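Local coordinates for 2-pyrone-4,6-dicarboxylic acid hydrolase, putative (Pseudomonas putida, PDB 2FFI), which is a putative TIM-barrel amidohydrolase that probably opens the lactone ring of 2-pyrone-4,6-dicarboxylate by hydrolysis, at residues G43-Q48 with G57-P62; V151-L156 with L186-R191; P180-L185 with C220-H225. All coordinates share one frame; numbering follows the deposited sequence.

Contact 1: G43-Q48 with G57-P62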
loop_
_atom_site.group_PDB
_atom_site.type_symbol
_atom_site.label_atom_id
_atom_site.label_comp_id
_atom_site.label_asym_id
_atom_site.label_seq_id
_atom_site.Cartn_x
_atom_site.Cartn_y
_atom_site.Cartn_z
ATOM N N GLY A 43 7.854 16.951 5.133
ATOM C CA GLY A 43 7.500 18.199 4.486
ATOM C C GLY A 43 7.312 18.080 2.983
ATOM O O GLY A 43 6.328 18.576 2.415
ATOM N N ASP A 44 8.251 17.429 2.309
ATOM C CA ASP A 44 8.116 17.317 0.869
ATOM C C ASP A 44 6.843 16.586 0.494
ATOM O O ASP A 44 6.089 17.041 -0.364
ATOM C CB ASP A 44 9.323 16.608 0.256
ATOM C CG ASP A 44 10.597 17.436 0.334
ATOM O OD1 ASP A 44 11.587 17.040 -0.326
ATOM O OD2 ASP A 44 10.619 18.467 1.054
ATOM N N TYR A 45 6.603 15.448 1.134
ATOM C CA TYR A 45 5.414 14.652 0.856
ATOM C C TYR A 45 4.138 15.440 1.120
ATOM O O TYR A 45 3.208 15.424 0.315
ATOM C CB TYR A 45 5.416 13.403 1.720
ATOM C CG TYR A 45 4.163 12.593 1.567
ATOM C CD1 TYR A 45 3.757 12.141 0.318
ATOM C CD2 TYR A 45 3.379 12.276 2.672
ATOM C CE1 TYR A 45 2.593 11.391 0.176
ATOM C CE2 TYR A 45 2.226 11.528 2.538
ATOM C CZ TYR A 45 1.843 11.093 1.296
ATOM O OH TYR A 45 0.711 10.350 1.162
ATOM N N LEU A 46 4.101 16.116 2.262
ATOM C CA LEU A 46 2.956 16.915 2.630
ATOM C C LEU A 46 2.746 17.986 1.575
ATOM O O LEU A 46 1.613 18.303 1.223
ATOM C CB LEU A 46 3.185 17.531 4.007
ATOM C CG LEU A 46 2.509 16.813 5.180
ATOM C CD1 LEU A 46 2.543 15.327 4.964
ATOM C CD2 LEU A 46 3.187 17.199 6.479
ATOM N N GLY A 47 3.839 18.533 1.055
ATOM C CA GLY A 47 3.728 19.562 0.030
ATOM C C GLY A 47 3.140 19.012 -1.258
ATOM O O GLY A 47 2.196 19.565 -1.820
ATOM N N GLN A 48 3.718 17.918 -1.730
ATOM C CA GLN A 48 3.254 17.255 -2.920
ATOM C C GLN A 48 1.797 16.864 -2.781
ATOM O O GLN A 48 1.081 16.822 -3.773
ATOM C CB GLN A 48 4.102 16.015 -3.155
ATOM C CG GLN A 48 5.500 16.339 -3.574
ATOM C CD GLN A 48 5.521 17.058 -4.915
ATOM O OE1 GLN A 48 5.812 18.257 -5.000
ATOM N NE2 GLN A 48 5.199 16.320 -5.977
ATOM N N GLY A 57 -2.939 11.104 4.047
ATOM C CA GLY A 57 -2.130 10.081 3.409
ATOM C C GLY A 57 -1.750 8.968 4.362
ATOM O O GLY A 57 -1.910 9.101 5.571
ATOM N N VAL A 58 -1.250 7.871 3.800
ATOM C CA VAL A 58 -0.829 6.700 4.547
ATOM C C VAL A 58 0.667 6.455 4.358
ATOM O O VAL A 58 1.130 6.176 3.247
ATOM C CB VAL A 58 -1.575 5.465 4.062
ATOM C CG1 VAL A 58 -1.149 4.256 4.868
ATOM C CG2 VAL A 58 -3.065 5.704 4.170
ATOM N N LEU A 59 1.432 6.560 5.437
ATOM C CA LEU A 59 2.872 6.325 5.361
ATOM C C LEU A 59 3.134 4.834 5.481
ATOM O O LEU A 59 2.804 4.218 6.472
ATOM C CB LEU A 59 3.601 7.049 6.500
ATOM C CG LEU A 59 3.491 8.578 6.581
ATOM C CD1 LEU A 59 4.270 9.107 7.768
ATOM C CD2 LEU A 59 4.008 9.187 5.274
ATOM N N VAL A 60 3.710 4.233 4.463
ATOM C CA VAL A 60 4.004 2.827 4.576
ATOM C C VAL A 60 5.484 2.720 4.886
ATOM O O VAL A 60 6.291 3.543 4.441
ATOM C CB VAL A 60 3.664 2.069 3.282
ATOM C CG1 VAL A 60 4.193 0.663 3.350
ATOM C CG2 VAL A 60 2.149 2.045 3.083
ATOM N N GLN A 61 5.835 1.733 5.692
ATOM C CA GLN A 61 7.229 1.527 6.051
ATOM C C GLN A 61 8.032 1.180 4.791
ATOM O O GLN A 61 7.649 0.292 4.022
ATOM C CB GLN A 61 7.344 0.394 7.083
ATOM C CG GLN A 61 8.768 -0.045 7.375
ATOM C CD GLN A 61 9.572 1.015 8.090
ATOM O OE1 GLN A 61 9.289 2.215 7.984
ATOM N NE2 GLN A 61 10.598 0.580 8.818
ATOM N N PRO A 62 9.139 1.900 4.547
ATOM C CA PRO A 62 9.958 1.620 3.364
ATOM C C PRO A 62 10.815 0.367 3.625
ATOM O O PRO A 62 11.428 0.246 4.684
ATOM C CB PRO A 62 10.781 2.902 3.208
ATOM C CG PRO A 62 10.924 3.392 4.606
ATOM C CD PRO A 62 9.597 3.113 5.252
#

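Contact 2: V151-L156 with L186-R191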
loop_
_atom_site.group_PDB
_atom_site.type_symbol
_atom_site.label_atom_id
_atom_site.label_comp_id
_atom_site.label_asym_id
_atom_site.label_seq_id
_atom_site.Cartn_x
_atom_site.Cartn_y
_atom_site.Cartn_z
ATOM N N VAL A 151 -1.922 -17.358 -3.274
ATOM C CA VAL A 151 -1.448 -18.343 -2.302
ATOM C C VAL A 151 -1.250 -17.689 -0.948
ATOM O O VAL A 151 -1.547 -18.290 0.072
ATOM C CB VAL A 151 -0.112 -18.992 -2.741
ATOM C CG1 VAL A 151 0.360 -19.948 -1.679
ATOM C CG2 VAL A 151 -0.286 -19.726 -4.067
ATOM N N LEU A 152 -0.755 -16.455 -0.951
ATOM C CA LEU A 152 -0.530 -15.705 0.277
ATOM C C LEU A 152 -1.868 -15.245 0.857
ATOM O O LEU A 152 -2.036 -15.186 2.072
ATOM C CB LEU A 152 0.370 -14.503 -0.004
ATOM N N VAL A 153 -2.819 -14.928 -0.020
ATOM C CA VAL A 153 -4.148 -14.480 0.396
ATOM C C VAL A 153 -4.930 -15.611 1.051
ATOM O O VAL A 153 -5.587 -15.403 2.069
ATOM C CB VAL A 153 -4.983 -13.960 -0.799
ATOM C CG1 VAL A 153 -6.397 -13.667 -0.342
ATOM C CG2 VAL A 153 -4.347 -12.714 -1.384
ATOM N N ARG A 154 -4.854 -16.801 0.451
ATOM C CA ARG A 154 -5.550 -17.980 0.955
ATOM C C ARG A 154 -4.932 -18.515 2.239
ATOM O O ARG A 154 -5.561 -19.275 2.980
ATOM C CB ARG A 154 -5.595 -19.092 -0.110
ATOM C CG ARG A 154 -6.880 -19.092 -0.947
ATOM C CD ARG A 154 -7.033 -20.369 -1.761
ATOM N NE ARG A 154 -6.266 -20.351 -3.010
ATOM C CZ ARG A 154 -6.739 -19.929 -4.184
ATOM N NH1 ARG A 154 -5.955 -19.955 -5.253
ATOM N NH2 ARG A 154 -7.994 -19.491 -4.298
ATOM N N ALA A 155 -3.697 -18.108 2.500
ATOM C CA ALA A 155 -2.998 -18.530 3.704
ATOM C C ALA A 155 -3.430 -17.633 4.865
ATOM O O ALA A 155 -3.590 -18.099 5.989
ATOM C CB ALA A 155 -1.495 -18.430 3.492
ATOM N N LEU A 156 -3.624 -16.348 4.586
ATOM C CA LEU A 156 -4.046 -15.393 5.609
ATOM C C LEU A 156 -5.565 -15.374 5.719
ATOM O O LEU A 156 -6.131 -14.748 6.616
ATOM C CB LEU A 156 -3.568 -13.987 5.256
ATOM C CG LEU A 156 -2.068 -13.763 5.141
ATOM C CD1 LEU A 156 -1.816 -12.394 4.568
ATOM C CD2 LEU A 156 -1.422 -13.918 6.493
ATOM N N LEU A 186 -9.121 -12.504 -10.134
ATOM C CA LEU A 186 -10.443 -12.061 -10.583
ATOM C C LEU A 186 -11.502 -13.102 -10.299
ATOM O O LEU A 186 -12.658 -12.935 -10.676
ATOM C CB LEU A 186 -10.445 -11.792 -12.085
ATOM C CG LEU A 186 -9.360 -10.890 -12.637
ATOM C CD1 LEU A 186 -9.519 -10.803 -14.130
ATOM C CD2 LEU A 186 -9.449 -9.531 -11.988
ATOM N N THR A 187 -11.100 -14.180 -9.642
ATOM C CA THR A 187 -12.018 -15.264 -9.336
ATOM C C THR A 187 -11.822 -15.692 -7.896
ATOM O O THR A 187 -12.483 -16.610 -7.418
ATOM C CB THR A 187 -11.753 -16.486 -10.253
ATOM O OG1 THR A 187 -11.571 -16.043 -11.602
ATOM C CG2 THR A 187 -12.926 -17.453 -10.217
ATOM N N LEU A 188 -10.913 -15.020 -7.199
ATOM C CA LEU A 188 -10.617 -15.361 -5.809
ATOM C C LEU A 188 -11.858 -15.399 -4.925
ATOM O O LEU A 188 -12.885 -14.804 -5.245
ATOM C CB LEU A 188 -9.608 -14.373 -5.221
ATOM C CG LEU A 188 -9.022 -14.717 -3.851
ATOM C CD1 LEU A 188 -8.269 -16.047 -3.918
ATOM C CD2 LEU A 188 -8.083 -13.598 -3.419
ATOM N N SER A 189 -11.749 -16.117 -3.812
ATOM C CA SER A 189 -12.838 -16.247 -2.855
ATOM C C SER A 189 -12.582 -15.322 -1.668
ATOM O O SER A 189 -12.191 -15.772 -0.591
ATOM C CB SER A 189 -12.952 -17.697 -2.374
ATOM O OG SER A 189 -11.718 -18.191 -1.888
ATOM N N GLY A 190 -12.790 -14.026 -1.877
ATOM C CA GLY A 190 -12.577 -13.054 -0.815
ATOM C C GLY A 190 -13.889 -12.571 -0.230
ATOM O O GLY A 190 -14.657 -11.885 -0.905
ATOM N N ARG A 191 -14.144 -12.924 1.025
ATOM C CA ARG A 191 -15.375 -12.531 1.699
ATOM C C ARG A 191 -15.356 -11.051 2.057
ATOM O O ARG A 191 -15.514 -10.684 3.226
ATOM C CB ARG A 191 -15.574 -13.344 2.980
ATOM C CG ARG A 191 -15.358 -14.842 2.852
ATOM C CD ARG A 191 -15.945 -15.556 4.071
ATOM N NE ARG A 191 -15.156 -16.711 4.497
ATOM C CZ ARG A 191 -13.941 -16.634 5.035
ATOM N NH1 ARG A 191 -13.364 -15.451 5.217
ATOM N NH2 ARG A 191 -13.305 -17.742 5.392
#

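Contact 3: P180-L185 with C220-H225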
loop_
_atom_site.group_PDB
_atom_site.type_symbol
_atom_site.label_atom_id
_atom_site.label_comp_id
_atom_site.label_asym_id
_atom_site.label_seq_id
_atom_site.Cartn_x
_atom_site.Cartn_y
_atom_site.Cartn_z
ATOM N N PRO A 180 -1.107 -16.026 -15.093
ATOM C CA PRO A 180 -1.109 -17.122 -14.128
ATOM C C PRO A 180 -1.574 -16.726 -12.728
ATOM O O PRO A 180 -2.154 -17.541 -12.012
ATOM C CB PRO A 180 0.339 -17.596 -14.156
ATOM C CG PRO A 180 1.089 -16.342 -14.455
ATOM C CD PRO A 180 0.260 -15.764 -15.572
ATOM N N GLY A 181 -1.328 -15.488 -12.321
ATOM C CA GLY A 181 -1.763 -15.094 -10.990
ATOM C C GLY A 181 -2.969 -14.162 -10.954
ATOM O O GLY A 181 -3.807 -14.215 -10.048
ATOM N N PHE A 182 -3.059 -13.295 -11.952
ATOM C CA PHE A 182 -4.146 -12.343 -12.013
ATOM C C PHE A 182 -5.488 -12.995 -12.268
ATOM O O PHE A 182 -6.525 -12.483 -11.853
ATOM C CB PHE A 182 -3.885 -11.318 -13.096
ATOM C CG PHE A 182 -4.621 -10.046 -12.882
ATOM C CD1 PHE A 182 -4.188 -9.142 -11.927
ATOM C CD2 PHE A 182 -5.747 -9.746 -13.630
ATOM C CE1 PHE A 182 -4.860 -7.954 -11.725
ATOM C CE2 PHE A 182 -6.429 -8.558 -13.435
ATOM C CZ PHE A 182 -5.982 -7.659 -12.480
ATOM N N ALA A 183 -5.469 -14.112 -12.979
ATOM C CA ALA A 183 -6.695 -14.824 -13.284
ATOM C C ALA A 183 -7.352 -15.282 -11.995
ATOM O O ALA A 183 -8.528 -15.001 -11.759
ATOM C CB ALA A 183 -6.402 -16.010 -14.163
ATOM N N GLU A 184 -6.597 -15.988 -11.159
ATOM C CA GLU A 184 -7.128 -16.481 -9.885
ATOM C C GLU A 184 -7.609 -15.313 -9.037
ATOM O O GLU A 184 -8.512 -15.456 -8.229
ATOM C CB GLU A 184 -6.045 -17.250 -9.116
ATOM C CG GLU A 184 -5.447 -18.441 -9.842
ATOM C CD GLU A 184 -4.247 -19.041 -9.109
ATOM O OE1 GLU A 184 -3.178 -18.389 -9.070
ATOM O OE2 GLU A 184 -4.372 -20.163 -8.562
ATOM N N LEU A 185 -6.993 -14.154 -9.235
ATOM C CA LEU A 185 -7.346 -12.954 -8.492
ATOM C C LEU A 185 -8.765 -12.467 -8.848
ATOM O O LEU A 185 -9.530 -12.085 -7.960
ATOM C CB LEU A 185 -6.298 -11.869 -8.770
ATOM C CG LEU A 185 -6.201 -10.618 -7.898
ATOM C CD1 LEU A 185 -7.339 -9.675 -8.232
ATOM C CD2 LEU A 185 -6.225 -11.004 -6.430
ATOM N N CYS A 220 -11.161 -2.128 -14.419
ATOM C CA CYS A 220 -12.508 -2.565 -14.726
ATOM C C CYS A 220 -12.772 -3.993 -14.281
ATOM O O CYS A 220 -13.845 -4.275 -13.769
ATOM C CB CYS A 220 -12.801 -2.413 -16.225
ATOM S SG CYS A 220 -12.840 -0.663 -16.793
ATOM N N ALA A 221 -11.809 -4.893 -14.460
ATOM C CA ALA A 221 -12.013 -6.292 -14.061
ATOM C C ALA A 221 -11.971 -6.440 -12.542
ATOM O O ALA A 221 -12.773 -7.156 -11.941
ATOM C CB ALA A 221 -10.951 -7.193 -14.710
ATOM N N LEU A 222 -11.010 -5.758 -11.933
ATOM C CA LEU A 222 -10.846 -5.780 -10.493
ATOM C C LEU A 222 -12.122 -5.297 -9.804
ATOM O O LEU A 222 -12.709 -6.026 -9.017
ATOM C CB LEU A 222 -9.651 -4.906 -10.104
ATOM C CG LEU A 222 -8.466 -5.577 -9.407
ATOM C CD1 LEU A 222 -8.111 -6.888 -10.077
ATOM C CD2 LEU A 222 -7.289 -4.621 -9.422
ATOM N N GLU A 223 -12.562 -4.081 -10.108
ATOM C CA GLU A 223 -13.768 -3.547 -9.479
ATOM C C GLU A 223 -14.991 -4.397 -9.736
ATOM O O GLU A 223 -15.924 -4.409 -8.942
ATOM C CB GLU A 223 -14.069 -2.127 -9.964
ATOM C CG GLU A 223 -15.336 -1.552 -9.331
ATOM C CD GLU A 223 -15.974 -0.457 -10.166
ATOM O OE1 GLU A 223 -17.096 -0.015 -9.823
ATOM O OE2 GLU A 223 -15.353 -0.035 -11.169
ATOM N N ALA A 224 -14.997 -5.099 -10.860
ATOM C CA ALA A 224 -16.138 -5.939 -11.214
ATOM C C ALA A 224 -16.253 -7.153 -10.288
ATOM O O ALA A 224 -17.342 -7.695 -10.110
ATOM C CB ALA A 224 -16.020 -6.401 -12.666
ATOM N N HIS A 225 -15.131 -7.563 -9.698
ATOM C CA HIS A 225 -15.095 -8.715 -8.808
ATOM C C HIS A 225 -14.992 -8.335 -7.337
ATOM O O HIS A 225 -15.489 -9.043 -6.467
ATOM C CB HIS A 225 -13.922 -9.627 -9.170
ATOM C CG HIS A 225 -13.897 -10.901 -8.383
ATOM N ND1 HIS A 225 -12.727 -11.536 -8.025
ATOM C CD2 HIS A 225 -14.900 -11.649 -7.860
ATOM C CE1 HIS A 225 -13.008 -12.612 -7.315
ATOM N NE2 HIS A 225 -14.323 -12.705 -7.199
#

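Contact 1: G43-Q48 with G57-P62
In this TIM-barrel protein of the amidohydrolase family, Tyr45 of helix 42-51 reaches Gly57 and Leu59, on the chain that ends the short strand 56-57 and runs on toward helix 70-78. The tyrosine carries the helix side of the contact by itself. Its CG stands anti to the backbone N (chi1 175°), which sends the ring off the helix toward the strand, and the phenol oxygen arrives over the backbone of Gly57, with OH 3.6 Å from Gly57 CA. A side chain at this position would probably crowd the hydroxyl. That hydroxyl is hydrogen-bonded to Asp16 OD1 on the neighbouring parallel strand 15-16, and Val58 is itself joined to Asp16 through the backbone. The phenol is thus held at its far end beside the place where the two strands pair, while Trp237 meets its ring with the planes about 30° apart. The CB of Leu59 does not aim at the tyrosine, and the side chain's other neighbours are Leu72, Ala75 and Leu76 of helix 70-78. Its end nevertheless reaches the phenol: Leu59 CD2 lies 4.0 Å from Tyr45 CE2 and 4.1 Å from Tyr45 CD2.

Contact 2: V151-L156 with L186-R191
Leu188 meets helix 149-156 with both of its methyl groups, each taking a different partner. CD2 goes to the buried side, where it lies 3.5 Å from Val153 CG1 and 4.1 Å from Val153 CB; CD1 goes to the outer side, toward the guanidinium of Arg154. The leucine has CG anti to the backbone N (chi1 -170°), which swings the fork of the side chain across to the helix although its CB does not aim there directly. Val153 does point at the loop, and its CG1 is the branch that touches.

The firmly packed part of the contact is this apolar pair, buried and backed by Leu142, Ile163 and Ile165 of the barrel strands, on which Val153 also rests. The outer part lies at the surface. Arg154 is exposed, and its chain, bent at chi3 (-82°), runs past the leucine in the opposite direction, bringing NH2 no farther off, 3.5 Å from Leu188 CD1. This is a van der Waals contact, and the guanidinium also makes a long, weak ion pair with Glu184 through NH1. No hydrogen bond joins the two segments. An alanine in place of Leu188 would probably leave Val153 CG1 without its partner from the loop and the guanidinium of Arg154 more free to turn.

Beyond the contact, Leu188 also touches Tyr226, the residue after His225. The loop bearing it connects helix 182-185 to strand 194-199, while helix 149-156 packs inward on strands 139-142 and 163-165.

Contact 3: P180-L185 with C220-H225
Leu222 CD1 is the apolar meeting point of the two segments, receiving Phe182 and Leu185 from one turn of helix 182-185. The end of the phenyl ring comes nearest, with Phe182 CZ 3.3 Å from Leu222 CD1, and the two side chains cross at about a right angle. Leu185 arrives obliquely, its own CD1 3.4 Å from the same methyl. In both residues CG is anti to the backbone N (chi1 -157° for Phe182), and these torsions carry the side chains over to Leu222 although neither CB aims at it.

The contact joins two successive outer helical elements of the TIM barrel: helix 182-185, which precedes strand 194-199, and the C-terminal part of helix 208-225, which leads to strand 231-234. On the inner side Leu222 also packs against Leu231 of that strand, and Leu186 touches it from the loop.

The polar link is a single hydrogen bond, from His225 ND1 to Leu185 O, 3.2 Å long and bent to 136° at the hydrogen. The carbonyl oxygen lies at the edge of the imidazole, in the ring plane, and the nitrogen approaches in the carbonyl plane on a lone pair, at a C=O...N angle of 131°.

In the fold
Along the chain contact 1 closes before the other two open, and it lies on the opposite side of the molecule's centre, about 29 Å from each of them between centres. Contacts 2 and 3 are neighbours, about 11 Å apart between centres, and their segments alternate in sequence. Residues 180-185 run directly into 186-191, so the short helix 182-185 and the loop after it bridge helix 149-156 on one flank and helix 208-225 on the other. The two contacts touch where the His225 ring packs against the loop, with His225 CE1 3.0 Å from Leu188 O. Together they tie consecutive outer elements around parallel strands 139-142, 163-165, 194-199 and 231-234, while contact 1 ties helix 42-51 to strand 56-57, all within one amidohydrolase barrel.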